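Local coordinates for possible prolidase (Bifidobacterium longum NCC2705, PDB 2P9B), which probably hydrolyses carbon-nitrogen bonds as a member of the amidohydrolase family, and has been proposed to be a prolidase, at residues A[74-82]-A[116-124]; A[123-131]-A[420-430]. All coordinates share one frame; numbering follows the deposited sequence.

Interaction 1: residues A[74-82]-A[116-124]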
ATOM      1  N   ILE A  74       5.450  -2.479  -1.607  1.00  9.48           N
ATOM      2  CA  ILE A  74       4.839  -1.224  -1.181  1.00  9.25           C
ATOM      3  C   ILE A  74       3.397  -1.538  -0.825  1.00 10.18           C
ATOM      4  O   ILE A  74       2.729  -2.275  -1.549  1.00 10.47           O
ATOM      5  CB  ILE A  74       4.874  -0.173  -2.327  1.00  8.36           C
ATOM      6  CG1 ILE A  74       6.332   0.137  -2.684  1.00  9.17           C
ATOM      7  CG2 ILE A  74       4.134   1.098  -1.904  1.00  9.50           C
ATOM      8  CD1 ILE A  74       6.509   1.149  -3.805  1.00 10.28           C
ATOM      9  N   ASN A  75       2.922  -1.006   0.301  1.00 10.31           N
ATOM     10  CA  ASN A  75       1.536  -1.229   0.709  1.00  9.03           C
ATOM     11  C   ASN A  75       0.862   0.138   0.731  1.00  9.60           C
ATOM     12  O   ASN A  75       1.190   0.984   1.556  1.00 10.55           O
ATOM     13  CB  ASN A  75       1.461  -1.874   2.096  1.00  8.39           C
ATOM     14  CG  ASN A  75       0.059  -2.357   2.430  1.00  8.24           C
ATOM     15  OD1 ASN A  75      -0.924  -1.699   2.096  1.00 10.73           O
ATOM     16  ND2 ASN A  75      -0.036  -3.508   3.087  1.00  9.59           N
ATOM     17  N   ALA A  76      -0.076   0.358  -0.186  1.00  9.81           N
ATOM     18  CA  ALA A  76      -0.742   1.656  -0.288  1.00  9.82           C
ATOM     19  C   ALA A  76      -1.892   1.911   0.672  1.00 10.25           C
ATOM     20  O   ALA A  76      -2.531   2.963   0.609  1.00 11.20           O
ATOM     21  CB  ALA A  76      -1.222   1.871  -1.723  1.00 10.76           C
ATOM     22  N   HIS A  77      -2.166   0.969   1.565  1.00 10.53           N
ATOM     23  CA  HIS A  77      -3.267   1.167   2.498  1.00 12.18           C
ATOM     24  C   HIS A  77      -2.992   0.465   3.823  1.00 10.71           C
ATOM     25  O   HIS A  77      -3.243  -0.727   3.965  1.00 12.99           O
ATOM     26  CB  HIS A  77      -4.567   0.653   1.870  1.00 12.59           C
ATOM     27  CG  HIS A  77      -5.797   1.038   2.629  1.00 15.94           C
ATOM     28  ND1 HIS A  77      -7.044   1.099   2.044  1.00 20.01           N
ATOM     29  CD2 HIS A  77      -5.974   1.381   3.927  1.00 14.52           C
ATOM     30  CE1 HIS A  77      -7.934   1.466   2.949  1.00 18.04           C
ATOM     31  NE2 HIS A  77      -7.311   1.643   4.099  1.00 18.15           N
ATOM     32  N   THR A  78      -2.473   1.222   4.784  1.00 11.75           N
ATOM     33  CA  THR A  78      -2.139   0.679   6.096  1.00 10.14           C
ATOM     34  C   THR A  78      -2.628   1.556   7.250  1.00 11.08           C
ATOM     35  O   THR A  78      -3.084   2.679   7.046  1.00 12.96           O
ATOM     36  CB  THR A  78      -0.605   0.520   6.250  1.00  9.88           C
ATOM     37  OG1 THR A  78       0.025   1.811   6.174  1.00 11.69           O
ATOM     38  CG2 THR A  78      -0.044  -0.364   5.129  1.00 11.39           C
ATOM     39  N   HIS A  79      -2.539   1.002   8.456  1.00 12.37           N
ATOM     40  CA  HIS A  79      -2.875   1.682   9.707  1.00 12.02           C
ATOM     41  C   HIS A  79      -1.791   1.185  10.652  1.00 13.30           C
ATOM     42  O   HIS A  79      -1.450   0.006  10.619  1.00 15.78           O
ATOM     43  CB  HIS A  79      -4.245   1.249  10.242  1.00 14.35           C
ATOM     44  CG  HIS A  79      -5.392   1.653   9.372  1.00 16.31           C
ATOM     45  ND1 HIS A  79      -5.855   2.951   9.304  1.00 17.78           N
ATOM     46  CD2 HIS A  79      -6.152   0.936   8.512  1.00 17.56           C
ATOM     47  CE1 HIS A  79      -6.852   3.014   8.439  1.00 18.39           C
ATOM     48  NE2 HIS A  79      -7.052   1.807   7.944  1.00 18.74           N
ATOM     49  N   LEU A  80      -1.247   2.058  11.492  1.00 12.96           N
ATOM     50  CA  LEU A  80      -0.198   1.629  12.402  1.00 13.86           C
ATOM     51  C   LEU A  80      -0.688   1.428  13.834  1.00 16.33           C
ATOM     52  O   LEU A  80       0.092   1.461  14.786  1.00 15.20           O
ATOM     53  CB  LEU A  80       0.977   2.613  12.347  1.00 13.95           C
ATOM     54  CG  LEU A  80       1.633   2.736  10.957  1.00 12.19           C
ATOM     55  CD1 LEU A  80       2.810   3.700  11.032  1.00 13.33           C
ATOM     56  CD2 LEU A  80       2.098   1.371  10.459  1.00 13.68           C
ATOM     57  N   PHE A  81      -1.990   1.195  13.967  1.00 20.62           N
ATOM     58  CA  PHE A  81      -2.624   0.949  15.257  1.00 25.06           C
ATOM     59  C   PHE A  81      -3.751  -0.047  14.983  1.00 28.28           C
ATOM     60  O   PHE A  81      -4.274  -0.101  13.868  1.00 29.53           O
ATOM     61  CB  PHE A  81      -3.185   2.252  15.831  1.00 26.34           C
ATOM     62  CG  PHE A  81      -4.408   2.757  15.115  1.00 29.35           C
ATOM     63  CD1 PHE A  81      -5.680   2.487  15.614  1.00 29.96           C
ATOM     64  CD2 PHE A  81      -4.292   3.485  13.934  1.00 29.93           C
ATOM     65  CE1 PHE A  81      -6.820   2.935  14.948  1.00 31.13           C
ATOM     66  CE2 PHE A  81      -5.424   3.937  13.258  1.00 29.82           C
ATOM     67  CZ  PHE A  81      -6.691   3.664  13.767  1.00 30.92           C
ATOM     68  N   SER A  82      -4.117  -0.840  15.987  1.00 30.12           N
ATOM     69  CA  SER A  82      -5.178  -1.830  15.817  1.00 33.48           C
ATOM     70  C   SER A  82      -6.558  -1.200  15.966  1.00 34.37           C
ATOM     71  O   SER A  82      -6.889  -0.658  17.019  1.00 36.24           O
ATOM     72  CB  SER A  82      -5.020  -2.959  16.837  1.00 35.43           C
ATOM     73  OG  SER A  82      -3.776  -3.619  16.675  1.00 39.66           O
ATOM     74  N   THR A 116       3.784   1.934  19.752  1.00 19.17           N
ATOM     75  CA  THR A 116       2.885   1.088  18.986  1.00 18.70           C
ATOM     76  C   THR A 116       3.022   1.318  17.487  1.00 16.31           C
ATOM     77  O   THR A 116       3.150   0.362  16.724  1.00 16.22           O
ATOM     78  CB  THR A 116       1.423   1.323  19.399  1.00 20.97           C
ATOM     79  OG1 THR A 116       1.246   0.895  20.753  1.00 21.86           O
ATOM     80  CG2 THR A 116       0.476   0.546  18.500  1.00 22.16           C
ATOM     81  N   VAL A 117       3.005   2.578  17.062  1.00 15.68           N
ATOM     82  CA  VAL A 117       3.116   2.857  15.632  1.00 15.36           C
ATOM     83  C   VAL A 117       4.485   2.490  15.079  1.00 15.80           C
ATOM     84  O   VAL A 117       4.598   2.037  13.933  1.00 15.79           O
ATOM     85  CB  VAL A 117       2.795   4.332  15.303  1.00 16.25           C
ATOM     86  CG1 VAL A 117       1.367   4.642  15.723  1.00 16.88           C
ATOM     87  CG2 VAL A 117       3.778   5.259  15.981  1.00 18.54           C
ATOM     88  N   LYS A 118       5.525   2.662  15.889  1.00 15.52           N
ATOM     89  CA  LYS A 118       6.862   2.314  15.434  1.00 16.15           C
ATOM     90  C   LYS A 118       6.963   0.795  15.293  1.00 14.99           C
ATOM     91  O   LYS A 118       7.564   0.294  14.345  1.00 14.47           O
ATOM     92  CB  LYS A 118       7.931   2.829  16.409  1.00 18.30           C
ATOM     93  CG  LYS A 118       9.355   2.593  15.901  1.00 21.85           C
ATOM     94  CD  LYS A 118      10.424   3.304  16.736  1.00 26.60           C
ATOM     95  CE  LYS A 118      10.626   2.652  18.094  1.00 28.91           C
ATOM     96  NZ  LYS A 118      11.761   3.283  18.837  1.00 31.89           N
ATOM     97  N   HIS A 119       6.365   0.065  16.233  1.00 15.11           N
ATOM     98  CA  HIS A 119       6.393  -1.392  16.193  1.00 15.92           C
ATOM     99  C   HIS A 119       5.735  -1.921  14.927  1.00 14.39           C
ATOM    100  O   HIS A 119       6.288  -2.782  14.242  1.00 13.20           O
ATOM    101  CB  HIS A 119       5.662  -1.994  17.398  1.00 18.53           C
ATOM    102  CG  HIS A 119       5.513  -3.482  17.323  1.00 21.32           C
ATOM    103  ND1 HIS A 119       6.582  -4.343  17.453  1.00 25.26           N
ATOM    104  CD2 HIS A 119       4.430  -4.260  17.087  1.00 24.31           C
ATOM    105  CE1 HIS A 119       6.165  -5.587  17.298  1.00 25.37           C
ATOM    106  NE2 HIS A 119       4.862  -5.565  17.076  1.00 24.86           N
ATOM    107  N   ASN A 120       4.548  -1.406  14.623  1.00 12.98           N
ATOM    108  CA  ASN A 120       3.829  -1.856  13.443  1.00 12.58           C
ATOM    109  C   ASN A 120       4.535  -1.475  12.149  1.00 11.66           C
ATOM    110  O   ASN A 120       4.540  -2.252  11.192  1.00 12.31           O
ATOM    111  CB  ASN A 120       2.389  -1.331  13.462  1.00 13.13           C
ATOM    112  CG  ASN A 120       1.534  -2.030  14.508  1.00 14.28           C
ATOM    113  OD1 ASN A 120       1.585  -3.254  14.647  1.00 16.38           O
ATOM    114  ND2 ASN A 120       0.738  -1.260  15.241  1.00 14.41           N
ATOM    115  N   ALA A 121       5.133  -0.290  12.115  1.00 10.63           N
ATOM    116  CA  ALA A 121       5.859   0.137  10.922  1.00 10.88           C
ATOM    117  C   ALA A 121       7.060  -0.791  10.747  1.00 10.98           C
ATOM    118  O   ALA A 121       7.443  -1.129   9.626  1.00 11.06           O
ATOM    119  CB  ALA A 121       6.328   1.590  11.071  1.00 11.47           C
ATOM    120  N   THR A 122       7.656  -1.204  11.862  1.00 10.99           N
ATOM    121  CA  THR A 122       8.803  -2.098  11.807  1.00 10.94           C
ATOM    122  C   THR A 122       8.393  -3.484  11.314  1.00 11.00           C
ATOM    123  O   THR A 122       9.134  -4.131  10.574  1.00 12.59           O
ATOM    124  CB  THR A 122       9.491  -2.214  13.182  1.00 11.39           C
ATOM    125  OG1 THR A 122       9.994  -0.929  13.565  1.00 14.67           O
ATOM    126  CG2 THR A 122      10.650  -3.203  13.123  1.00 12.67           C
ATOM    127  N   THR A 123       7.213  -3.937  11.721  1.00 10.90           N
ATOM    128  CA  THR A 123       6.711  -5.239  11.284  1.00 11.28           C
ATOM    129  C   THR A 123       6.536  -5.220   9.763  1.00 11.08           C
ATOM    130  O   THR A 123       6.940  -6.153   9.074  1.00 12.22           O
ATOM    131  CB  THR A 123       5.365  -5.562  11.954  1.00 10.33           C
ATOM    132  OG1 THR A 123       5.575  -5.746  13.358  1.00 13.74           O
ATOM    133  CG2 THR A 123       4.756  -6.827  11.368  1.00 10.57           C
ATOM    134  N   LEU A 124       5.933  -4.155   9.248  1.00 11.04           N
ATOM    135  CA  LEU A 124       5.738  -4.016   7.808  1.00  9.86           C
ATOM    136  C   LEU A 124       7.093  -4.074   7.113  1.00 10.35           C
ATOM    137  O   LEU A 124       7.270  -4.820   6.148  1.00 11.06           O
ATOM    138  CB  LEU A 124       5.035  -2.692   7.481  1.00 10.42           C
ATOM    139  CG  LEU A 124       3.513  -2.713   7.606  1.00 10.34           C
ATOM    140  CD1 LEU A 124       2.983  -1.319   7.923  1.00 10.54           C
ATOM    141  CD2 LEU A 124       2.918  -3.251   6.312  1.00 11.76           C
TER
HETATM  142  O   HOH W   1      -1.422  -2.463  17.216  1.00 26.70           O
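Leu80 lies lengthwise against the helix, its CB over Val117 and its two methyls over Ala121, CD2 reaching on to Leu124. That CD2 meets Leu124 CD1 at 3.8 Å, the two leucines crossing at a slant, while CD1 sits 4.1 Å from Ala121 CB. The small alanine lets the branched leucine come close to the helix backbone. With CG anti to its own carbonyl carbon (chi1 -61°), Leu80 sends both methyls along the helix, while its CB rests 3.9 Å from Val117 CB. The Leu80 carbonyl is gripped separately. Asn120 ND2 donates to Leu80 O at 2.8 Å with a fairly straight N-H (161°); the oxygen lies near the amide plane of Asn120, yet the donor stands above the carbonyl plane. A water joins Asn120 ND2 to Ser82 OG. Replacing Asn120 with an alanine is likely to leave Leu80 O without its amide donor and break the water link to Ser82. Helix 113-126 thus packs beside the loop that leaves strand 68-78, whose end carries His77 and His79, which with Asp345 probably mark the metal site of the amidohydrolase family, empty here; Val142 and Leu145 of helix 141-150 and Thr134 of strand 129-134 also pack on Leu80.

Interaction 2: residues A[123-131]-A[420-430]; sequences TLLESGVTT and PALVIAAGHPV
A Schellman motif ends helix 113-126 at Gly128, and this turn into strand 129-134 packs against the hairpin of strands 422-425 and 428-429, whose tip is a type I' turn from Ala425 to His428. Leu125 reaches the hairpin with CG anti to its backbone N (chi1 -180°), splitting its methyls between Ala425 and Val430, on the two arms of the hairpin: CD1 lies 3.8 Å from Ala425 CB and CD2 lies 3.7 Å from Val430 CG2. Val423 lays both methyls on Leu125 O, CG1 at 3.4 Å, and CG2 also reaches Gly128 CA. Glycine suits this position twice over: its phi of 102° would jam a side chain against the preceding carbonyl, and a CB would crowd Pro420 CG. Pro420 CG sits 3.4 Å from Ser127 O. Ser127 OG turns back and bonds at 2.6 Å to Leu124 O, an oxygen that also accepts from Val129 N, so the serine helps close the last turn. Beyond it, Thr130 CG2 approaches Ile424 O at 3.6 Å. Strands 129-131 and 422-425 run almost parallel, 9° apart, but their axes are 7.6 Å from each other and side chains fill the interval. Strand 403-406 pairs with strand 422-425, and Gly128 and Thr130 share backbone hydrogen bonds with Leu73 of strand 68-78.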
ATOM      1  N   THR A 123       7.213  -3.937  11.721  1.00 10.90           N
ATOM      2  CA  THR A 123       6.711  -5.239  11.284  1.00 11.28           C
ATOM      3  C   THR A 123       6.536  -5.220   9.763  1.00 11.08           C
ATOM      4  O   THR A 123       6.940  -6.153   9.074  1.00 12.22           O
ATOM      5  CB  THR A 123       5.365  -5.562  11.954  1.00 10.33           C
ATOM      6  OG1 THR A 123       5.575  -5.746  13.358  1.00 13.74           O
ATOM      7  CG2 THR A 123       4.756  -6.827  11.368  1.00 10.57           C
ATOM      8  N   LEU A 124       5.933  -4.155   9.248  1.00 11.04           N
ATOM      9  CA  LEU A 124       5.738  -4.016   7.808  1.00  9.86           C
ATOM     10  C   LEU A 124       7.093  -4.074   7.113  1.00 10.35           C
ATOM     11  O   LEU A 124       7.270  -4.820   6.148  1.00 11.06           O
ATOM     12  CB  LEU A 124       5.035  -2.692   7.481  1.00 10.42           C
ATOM     13  CG  LEU A 124       3.513  -2.713   7.606  1.00 10.34           C
ATOM     14  CD1 LEU A 124       2.983  -1.319   7.923  1.00 10.54           C
ATOM     15  CD2 LEU A 124       2.918  -3.251   6.312  1.00 11.76           C
ATOM     16  N   LEU A 125       8.056  -3.304   7.609  1.00 10.57           N
ATOM     17  CA  LEU A 125       9.387  -3.309   7.005  1.00 10.49           C
ATOM     18  C   LEU A 125      10.016  -4.701   7.040  1.00 10.88           C
ATOM     19  O   LEU A 125      10.532  -5.174   6.030  1.00 11.35           O
ATOM     20  CB  LEU A 125      10.305  -2.302   7.707  1.00 10.97           C
ATOM     21  CG  LEU A 125      11.733  -2.214   7.150  1.00 11.24           C
ATOM     22  CD1 LEU A 125      11.682  -1.820   5.677  1.00 14.97           C
ATOM     23  CD2 LEU A 125      12.542  -1.190   7.941  1.00 12.89           C
ATOM     24  N   GLU A 126       9.960  -5.367   8.195  1.00 10.96           N
ATOM     25  CA  GLU A 126      10.542  -6.704   8.322  1.00 11.53           C
ATOM     26  C   GLU A 126       9.893  -7.709   7.376  1.00 13.27           C
ATOM     27  O   GLU A 126      10.511  -8.715   7.020  1.00 14.31           O
ATOM     28  CB  GLU A 126      10.426  -7.208   9.768  1.00 13.07           C
ATOM     29  CG  GLU A 126      11.215  -6.366  10.766  1.00 16.15           C
ATOM     30  CD  GLU A 126      10.978  -6.772  12.208  1.00 19.34           C
ATOM     31  OE1 GLU A 126       9.878  -7.268  12.518  1.00 21.51           O
ATOM     32  OE2 GLU A 126      11.892  -6.574  13.033  1.00 21.75           O
ATOM     33  N   SER A 127       8.651  -7.439   6.973  1.00 12.29           N
ATOM     34  CA  SER A 127       7.942  -8.330   6.065  1.00 11.52           C
ATOM     35  C   SER A 127       8.349  -8.034   4.621  1.00 11.59           C
ATOM     36  O   SER A 127       7.902  -8.710   3.694  1.00 12.73           O
ATOM     37  CB  SER A 127       6.422  -8.177   6.226  1.00 11.38           C
ATOM     38  OG  SER A 127       5.931  -6.998   5.606  1.00 14.56           O
ATOM     39  N   GLY A 128       9.192  -7.019   4.444  1.00 10.34           N
ATOM     40  CA  GLY A 128       9.662  -6.664   3.113  1.00 10.31           C
ATOM     41  C   GLY A 128       9.022  -5.458   2.438  1.00 10.40           C
ATOM     42  O   GLY A 128       9.270  -5.211   1.255  1.00 11.20           O
ATOM     43  N   VAL A 129       8.216  -4.703   3.181  1.00  9.09           N
ATOM     44  CA  VAL A 129       7.534  -3.514   2.662  1.00  9.59           C
ATOM     45  C   VAL A 129       8.362  -2.266   2.979  1.00  9.92           C
ATOM     46  O   VAL A 129       8.473  -1.865   4.136  1.00 10.78           O
ATOM     47  CB  VAL A 129       6.147  -3.374   3.303  1.00  9.25           C
ATOM     48  CG1 VAL A 129       5.393  -2.221   2.670  1.00  9.72           C
ATOM     49  CG2 VAL A 129       5.379  -4.672   3.138  1.00 10.73           C
ATOM     50  N   THR A 130       8.926  -1.644   1.945  1.00 10.05           N
ATOM     51  CA  THR A 130       9.784  -0.483   2.130  1.00  8.38           C
ATOM     52  C   THR A 130       9.119   0.885   2.007  1.00  8.55           C
ATOM     53  O   THR A 130       9.732   1.902   2.324  1.00  9.55           O
ATOM     54  CB  THR A 130      10.988  -0.566   1.178  1.00  8.94           C
ATOM     55  OG1 THR A 130      10.531  -0.853  -0.147  1.00 11.03           O
ATOM     56  CG2 THR A 130      11.930  -1.673   1.621  1.00 11.43           C
ATOM     57  N   THR A 131       7.873   0.911   1.546  1.00  7.23           N
ATOM     58  CA  THR A 131       7.125   2.151   1.440  1.00  8.79           C
ATOM     59  C   THR A 131       5.688   1.819   1.804  1.00  8.25           C
ATOM     60  O   THR A 131       5.160   0.794   1.375  1.00  9.12           O
ATOM     61  CB  THR A 131       7.137   2.738   0.006  1.00  9.34           C
ATOM     62  OG1 THR A 131       8.485   3.002  -0.400  1.00 11.07           O
ATOM     63  CG2 THR A 131       6.347   4.048  -0.041  1.00 10.51           C
ATOM     64  N   PRO A 420      10.953 -13.279   3.847  1.00 15.11           N
ATOM     65  CA  PRO A 420      12.120 -12.652   3.219  1.00 12.96           C
ATOM     66  C   PRO A 420      13.447 -13.145   3.793  1.00 13.51           C
ATOM     67  O   PRO A 420      13.528 -13.542   4.959  1.00 14.33           O
ATOM     68  CB  PRO A 420      11.908 -11.161   3.498  1.00 15.55           C
ATOM     69  CG  PRO A 420      10.421 -11.036   3.646  1.00 15.02           C
ATOM     70  CD  PRO A 420      10.078 -12.264   4.455  1.00 13.84           C
ATOM     71  N   ALA A 421      14.486 -13.117   2.964  1.00 12.86           N
ATOM     72  CA  ALA A 421      15.818 -13.515   3.394  1.00 12.71           C
ATOM     73  C   ALA A 421      16.477 -12.293   4.028  1.00 13.57           C
ATOM     74  O   ALA A 421      17.195 -12.393   5.026  1.00 14.42           O
ATOM     75  CB  ALA A 421      16.635 -13.989   2.198  1.00 14.36           C
ATOM     76  N   LEU A 422      16.219 -11.130   3.437  1.00 12.70           N
ATOM     77  CA  LEU A 422      16.775  -9.876   3.936  1.00 12.18           C
ATOM     78  C   LEU A 422      16.032  -8.704   3.317  1.00 12.64           C
ATOM     79  O   LEU A 422      15.636  -8.759   2.155  1.00 13.74           O
ATOM     80  CB  LEU A 422      18.264  -9.773   3.575  1.00 12.53           C
ATOM     81  CG  LEU A 422      19.019  -8.482   3.917  1.00 13.15           C
ATOM     82  CD1 LEU A 422      19.090  -8.298   5.427  1.00 13.53           C
ATOM     83  CD2 LEU A 422      20.430  -8.542   3.337  1.00 13.38           C
ATOM     84  N   VAL A 423      15.842  -7.652   4.103  1.00 11.58           N
ATOM     85  CA  VAL A 423      15.169  -6.451   3.625  1.00 10.52           C
ATOM     86  C   VAL A 423      16.141  -5.287   3.786  1.00 11.54           C
ATOM     87  O   VAL A 423      16.801  -5.167   4.811  1.00 13.29           O
ATOM     88  CB  VAL A 423      13.908  -6.140   4.446  1.00 11.09           C
ATOM     89  CG1 VAL A 423      13.168  -4.946   3.835  1.00 10.96           C
ATOM     90  CG2 VAL A 423      13.012  -7.356   4.486  1.00 10.34           C
ATOM     91  N   ILE A 424      16.233  -4.446   2.768  1.00 10.36           N
ATOM     92  CA  ILE A 424      17.120  -3.293   2.820  1.00 11.08           C
ATOM     93  C   ILE A 424      16.250  -2.081   2.533  1.00 11.82           C
ATOM     94  O   ILE A 424      15.545  -2.044   1.524  1.00 11.35           O
ATOM     95  CB  ILE A 424      18.244  -3.414   1.762  1.00 11.73           C
ATOM     96  CG1 ILE A 424      19.027  -4.704   2.014  1.00 15.08           C
ATOM     97  CG2 ILE A 424      19.159  -2.192   1.819  1.00 12.11           C
ATOM     98  CD1 ILE A 424      20.134  -4.978   1.026  1.00 17.57           C
ATOM     99  N   ALA A 425      16.282  -1.104   3.436  1.00 10.89           N
ATOM    100  CA  ALA A 425      15.479   0.104   3.281  1.00 11.26           C
ATOM    101  C   ALA A 425      16.387   1.303   3.056  1.00 11.34           C
ATOM    102  O   ALA A 425      17.182   1.657   3.921  1.00 12.89           O
ATOM    103  CB  ALA A 425      14.622   0.325   4.526  1.00 12.13           C
ATOM    104  N   ALA A 426      16.258   1.928   1.891  1.00 11.69           N
ATOM    105  CA  ALA A 426      17.085   3.083   1.560  1.00 12.62           C
ATOM    106  C   ALA A 426      18.558   2.821   1.884  1.00 12.62           C
ATOM    107  O   ALA A 426      19.244   3.673   2.452  1.00 14.18           O
ATOM    108  CB  ALA A 426      16.592   4.311   2.309  1.00 14.22           C
ATOM    109  N   GLY A 427      19.034   1.632   1.527  1.00 12.90           N
ATOM    110  CA  GLY A 427      20.429   1.295   1.770  1.00 13.40           C
ATOM    111  C   GLY A 427      20.735   0.759   3.156  1.00 14.01           C
ATOM    112  O   GLY A 427      21.860   0.343   3.424  1.00 16.34           O
ATOM    113  N   HIS A 428      19.735   0.760   4.033  1.00 13.87           N
ATOM    114  CA  HIS A 428      19.899   0.280   5.404  1.00 15.13           C
ATOM    115  C   HIS A 428      19.423  -1.157   5.560  1.00 14.32           C
ATOM    116  O   HIS A 428      18.220  -1.412   5.561  1.00 15.10           O
ATOM    117  CB  HIS A 428      19.087   1.145   6.372  1.00 19.12           C
ATOM    118  CG  HIS A 428      19.560   2.560   6.483  1.00 23.30           C
ATOM    119  ND1 HIS A 428      20.685   2.916   7.195  1.00 26.63           N
ATOM    120  CD2 HIS A 428      19.034   3.716   6.011  1.00 26.22           C
ATOM    121  CE1 HIS A 428      20.831   4.228   7.160  1.00 26.64           C
ATOM    122  NE2 HIS A 428      19.841   4.738   6.448  1.00 25.08           N
ATOM    123  N   PRO A 429      20.350  -2.115   5.691  1.00 15.51           N
ATOM    124  CA  PRO A 429      19.902  -3.500   5.854  1.00 14.79           C
ATOM    125  C   PRO A 429      19.182  -3.626   7.193  1.00 15.43           C
ATOM    126  O   PRO A 429      19.577  -2.998   8.179  1.00 15.56           O
ATOM    127  CB  PRO A 429      21.209  -4.293   5.838  1.00 16.72           C
ATOM    128  CG  PRO A 429      22.114  -3.444   5.009  1.00 19.78           C
ATOM    129  CD  PRO A 429      21.809  -2.053   5.506  1.00 18.34           C
ATOM    130  N   VAL A 430      18.124  -4.426   7.225  1.00 13.32           N
ATOM    131  CA  VAL A 430      17.374  -4.628   8.456  1.00 14.02           C
ATOM    132  C   VAL A 430      17.907  -5.904   9.099  1.00 13.52           C
ATOM    133  O   VAL A 430      17.574  -7.005   8.674  1.00 13.10           O
ATOM    134  CB  VAL A 430      15.871  -4.790   8.165  1.00 14.78           C
ATOM    135  CG1 VAL A 430      15.105  -4.949   9.470  1.00 15.41           C
ATOM    136  CG2 VAL A 430      15.366  -3.588   7.383  1.00 15.79           C
TER

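In the fold
The two contacts follow one another along the chain, their centres about 13 Å apart, and helix 113-126 serves both, with Thr123 and Leu124 common to the two. Interaction 1 sets the helix against the loop that leaves strand 68-78; interaction 2 sets its C-terminal end against the hairpin 422-429, which is almost 290 residues further on. They also meet directly, since Asn75 N probably bonds to Thr131 O where strands 68-78 and 129-134 run side by side. Strand, helix and strand in that order form a parallel beta-alpha-beta unit, as in the TIM-barrel amidohydrolases. The sheet continues through strand 403-406 to the hairpin, joining early and late parts of the family region.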